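Local coordinates for protein extracellular sialidase/neuraminidase, putative (Aspergillus fumigatus, PDB 2XZI) that is a sialidase-family hydrolase identified as a KDNase, cleaving the deaminated sialic acid KDN from glycosides and binding it in a pocket of its beta-propeller, at residues Thr46-Ile51 and Arg159-Thr164. Numbering follows the deposited sequence.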
ATOM      1  N   THR A  46      -5.373  -1.940 -13.646  1.00  7.05           N
ATOM      2  CA  THR A  46      -4.762  -1.293 -14.809  1.00  7.64           C
ATOM      3  C   THR A  46      -5.853  -0.794 -15.732  1.00  8.55           C
ATOM      4  O   THR A  46      -7.032  -1.033 -15.487  1.00  7.98           O
ATOM      5  CB  THR A  46      -3.857  -2.249 -15.581  1.00  8.06           C
ATOM      6  OG1 THR A  46      -4.679  -3.173 -16.305  1.00  7.75           O
ATOM      7  CG2 THR A  46      -2.898  -3.007 -14.659  1.00  8.39           C
ATOM      8  N   THR A  47      -5.486  -0.130 -16.824  1.00  8.60           N
ATOM      9  CA  THR A  47      -6.547   0.384 -17.694  1.00  9.58           C
ATOM     10  C   THR A  47      -7.289  -0.720 -18.454  1.00 10.14           C
ATOM     11  O   THR A  47      -8.331  -0.456 -19.044  1.00 10.42           O
ATOM     12  CB  THR A  47      -6.069   1.461 -18.668  1.00  9.91           C
ATOM     13  OG1 THR A  47      -5.275   0.859 -19.682  1.00 11.33           O
ATOM     14  CG2 THR A  47      -5.308   2.576 -17.941  1.00 11.64           C
ATOM     15  N   THR A  48      -6.756  -1.940 -18.442  1.00  9.06           N
ATOM     16  CA  THR A  48      -7.405  -3.061 -19.125  1.00  8.94           C
ATOM     17  C   THR A  48      -8.441  -3.729 -18.232  1.00  9.11           C
ATOM     18  O   THR A  48      -9.282  -4.476 -18.737  1.00 10.18           O
ATOM     19  CB  THR A  48      -6.401  -4.168 -19.560  1.00  9.05           C
ATOM     20  OG1 THR A  48      -5.857  -4.818 -18.397  1.00  8.63           O
ATOM     21  CG2 THR A  48      -5.274  -3.621 -20.428  1.00  7.84           C
ATOM     22  N   GLY A  49      -8.370  -3.475 -16.919  1.00  8.79           N
ATOM     23  CA  GLY A  49      -9.171  -4.236 -15.953  1.00  7.89           C
ATOM     24  C   GLY A  49      -8.408  -5.297 -15.166  1.00  7.39           C
ATOM     25  O   GLY A  49      -8.898  -5.834 -14.171  1.00  7.46           O
ATOM     26  N   ARG A  50      -7.192  -5.617 -15.604  1.00  6.72           N
ATOM     27  CA  ARG A  50      -6.342  -6.549 -14.862  1.00  6.63           C
ATOM     28  C   ARG A  50      -5.986  -5.937 -13.515  1.00  6.78           C
ATOM     29  O   ARG A  50      -5.777  -4.712 -13.417  1.00  7.14           O
ATOM     30  CB  ARG A  50      -5.068  -6.823 -15.636  1.00  7.05           C
ATOM     31  CG  ARG A  50      -4.372  -8.105 -15.189  1.00  8.05           C
ATOM     32  CD  ARG A  50      -3.109  -8.378 -15.985  1.00  8.42           C
ATOM     33  NE  ARG A  50      -3.338  -8.576 -17.426  1.00 10.02           N
ATOM     34  CZ  ARG A  50      -3.634  -9.735 -18.005  1.00  9.64           C
ATOM     35  NH1 ARG A  50      -3.795 -10.856 -17.286  1.00  9.75           N
ATOM     36  NH2 ARG A  50      -3.789  -9.769 -19.328  1.00 10.67           N
ATOM     37  N   ILE A  51      -5.889  -6.787 -12.497  1.00  5.22           N
ATOM     38  CA  ILE A  51      -5.495  -6.343 -11.158  1.00  5.83           C
ATOM     39  C   ILE A  51      -4.084  -6.833 -10.880  1.00  5.82           C
ATOM     40  O   ILE A  51      -3.774  -8.005 -11.124  1.00  5.96           O
ATOM     41  CB  ILE A  51      -6.502  -6.795 -10.069  1.00  5.65           C
ATOM     42  CG1 ILE A  51      -7.909  -6.273 -10.433  1.00  7.49           C
ATOM     43  CG2 ILE A  51      -6.081  -6.266  -8.710  1.00  6.87           C
ATOM     44  CD1 ILE A  51      -9.046  -6.803  -9.584  1.00  9.19           C
ATOM     45  N   ARG A 159       5.283  -2.190 -19.301  1.00  6.76           N
ATOM     46  CA  ARG A 159       4.583  -1.718 -20.498  1.00  7.59           C
ATOM     47  C   ARG A 159       3.624  -2.772 -21.047  1.00  8.08           C
ATOM     48  O   ARG A 159       2.996  -2.554 -22.089  1.00  9.21           O
ATOM     49  CB  ARG A 159       5.579  -1.374 -21.610  1.00  7.80           C
ATOM     50  CG  ARG A 159       6.799  -0.586 -21.201  1.00  9.88           C
ATOM     51  CD  ARG A 159       6.458   0.827 -20.744  1.00  9.19           C
ATOM     52  NE  ARG A 159       7.679   1.604 -20.522  1.00  9.14           N
ATOM     53  CZ  ARG A 159       7.709   2.933 -20.414  1.00  6.76           C
ATOM     54  NH1 ARG A 159       6.577   3.643 -20.444  1.00  8.68           N
ATOM     55  NH2 ARG A 159       8.878   3.546 -20.227  1.00  9.76           N
ATOM     56  N   ASP A 160       3.529  -3.905 -20.360  1.00  7.19           N
ATOM     57  CA  ASP A 160       2.751  -5.054 -20.842  1.00  7.58           C
ATOM     58  C   ASP A 160       1.784  -5.577 -19.778  1.00  7.69           C
ATOM     59  O   ASP A 160       1.662  -6.790 -19.551  1.00  7.58           O
ATOM     60  CB  ASP A 160       3.683  -6.154 -21.364  1.00  7.82           C
ATOM     61  CG  ASP A 160       4.673  -6.649 -20.319  1.00  9.55           C
ATOM     62  OD1 ASP A 160       4.584  -6.245 -19.134  1.00  9.58           O
ATOM     63  OD2 ASP A 160       5.568  -7.458 -20.682  1.00 12.41           O
ATOM     64  N   ASP A 161       1.116  -4.620 -19.120  1.00  7.37           N
ATOM     65  CA  ASP A 161       0.028  -4.909 -18.183  1.00  7.65           C
ATOM     66  C   ASP A 161       0.539  -5.750 -16.991  1.00  8.05           C
ATOM     67  O   ASP A 161      -0.181  -6.626 -16.458  1.00  8.09           O
ATOM     68  CB  ASP A 161      -1.131  -5.590 -18.948  1.00  7.98           C
ATOM     69  CG  ASP A 161      -2.506  -5.225 -18.410  1.00  8.84           C
ATOM     70  OD1 ASP A 161      -2.660  -4.175 -17.745  1.00  8.54           O
ATOM     71  OD2 ASP A 161      -3.470  -5.991 -18.682  1.00  9.68           O
ATOM     72  N   GLY A 162       1.770  -5.470 -16.558  1.00  7.11           N
ATOM     73  CA  GLY A 162       2.356  -6.141 -15.398  1.00  7.49           C
ATOM     74  C   GLY A 162       3.051  -7.455 -15.677  1.00  7.85           C
ATOM     75  O   GLY A 162       3.575  -8.095 -14.760  1.00  7.51           O
ATOM     76  N   ASN A 163       3.061  -7.886 -16.941  1.00  8.39           N
ATOM     77  CA  ASN A 163       3.692  -9.177 -17.249  1.00  8.96           C
ATOM     78  C   ASN A 163       5.210  -9.188 -16.993  1.00  8.83           C
ATOM     79  O   ASN A 163       5.767 -10.159 -16.461  1.00  9.04           O
ATOM     80  CB  ASN A 163       3.377  -9.606 -18.683  1.00  9.76           C
ATOM     81  CG  ASN A 163       3.697 -11.062 -18.930  1.00 11.83           C
ATOM     82  OD1 ASN A 163       3.400 -11.916 -18.101  1.00 12.68           O
ATOM     83  ND2 ASN A 163       4.306 -11.353 -20.080  1.00 15.45           N
ATOM     84  N   THR A 164       5.870  -8.093 -17.359  1.00  8.59           N
ATOM     85  CA  THR A 164       7.289  -7.945 -17.098  1.00  9.00           C
ATOM     86  C   THR A 164       7.594  -6.529 -16.628  1.00  7.88           C
ATOM     87  O   THR A 164       6.828  -5.588 -16.877  1.00  7.95           O
ATOM     88  CB  THR A 164       8.154  -8.242 -18.340  1.00  9.44           C
ATOM     89  OG1 THR A 164       7.872  -7.268 -19.342  1.00  9.74           O
ATOM     90  CG2 THR A 164       7.894  -9.653 -18.902  1.00 10.65           C
TER
HETATM   91  O   HOH W   1      -3.370  -7.439 -20.970  1.00 12.99           O
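Thr46 and Asp161 bring their CA atoms within 6.9 Å of each other where a type I turn from Thr46 to Gly49 faces a type I' turn from Asp160 to Asn163. Almost everything that crosses between them converges on the carboxylate of Asp161. Thr46 OG1 donates to the syn lone pair of Asp161 OD1, at 2.7 Å, and Thr48 OG1 reaches Asp161 OD2, also at 2.7 Å, from the corresponding syn side. Threonine suits both positions: with OG1 held between its own backbone N and carbonyl carbon (chi1 74° and 68°), each hydroxyl also accepts the backbone N-H two residues on, making two successive ST turns that share Thr48. Gly49 takes a positive phi, at which a CB would press on the preceding carbonyl O. The loop bearing Asp161 is an Asp box, the S-x-D-x-G-x-T motif of BNR-repeat propellers, and it follows strand 152-158, whereas the threonines join strands 37-45 and 51-58 of the preceding blade; the contact therefore ties neighbouring blades together. Within the box, Asp160 OD1 accepts from Thr164 N at 2.9 Å and Asp160 OD2 from Thr164 OG1 at 2.7 Å. Both central residues of the turn, Asp161 and Gly162, take positive phi, and at Gly162 a CB would meet the same obstruction as at Gly49. Asp161 points across to the 46-51 loop. Asp161 OD2 accepts a second bond, part of a salt bridge, from Arg50 NE at 2.9 Å; the donor comes from above the carboxylate plane, and the two flat groups stand 79° apart. A bend at chi3 turns the guanidinium edge to that oxygen, and a water links Arg50 NH2 to it as well. Asn113 ND2 adds a donor to Asp161 OD1, and Arg50 NH1 is bonded to the carbonyl of Thr75.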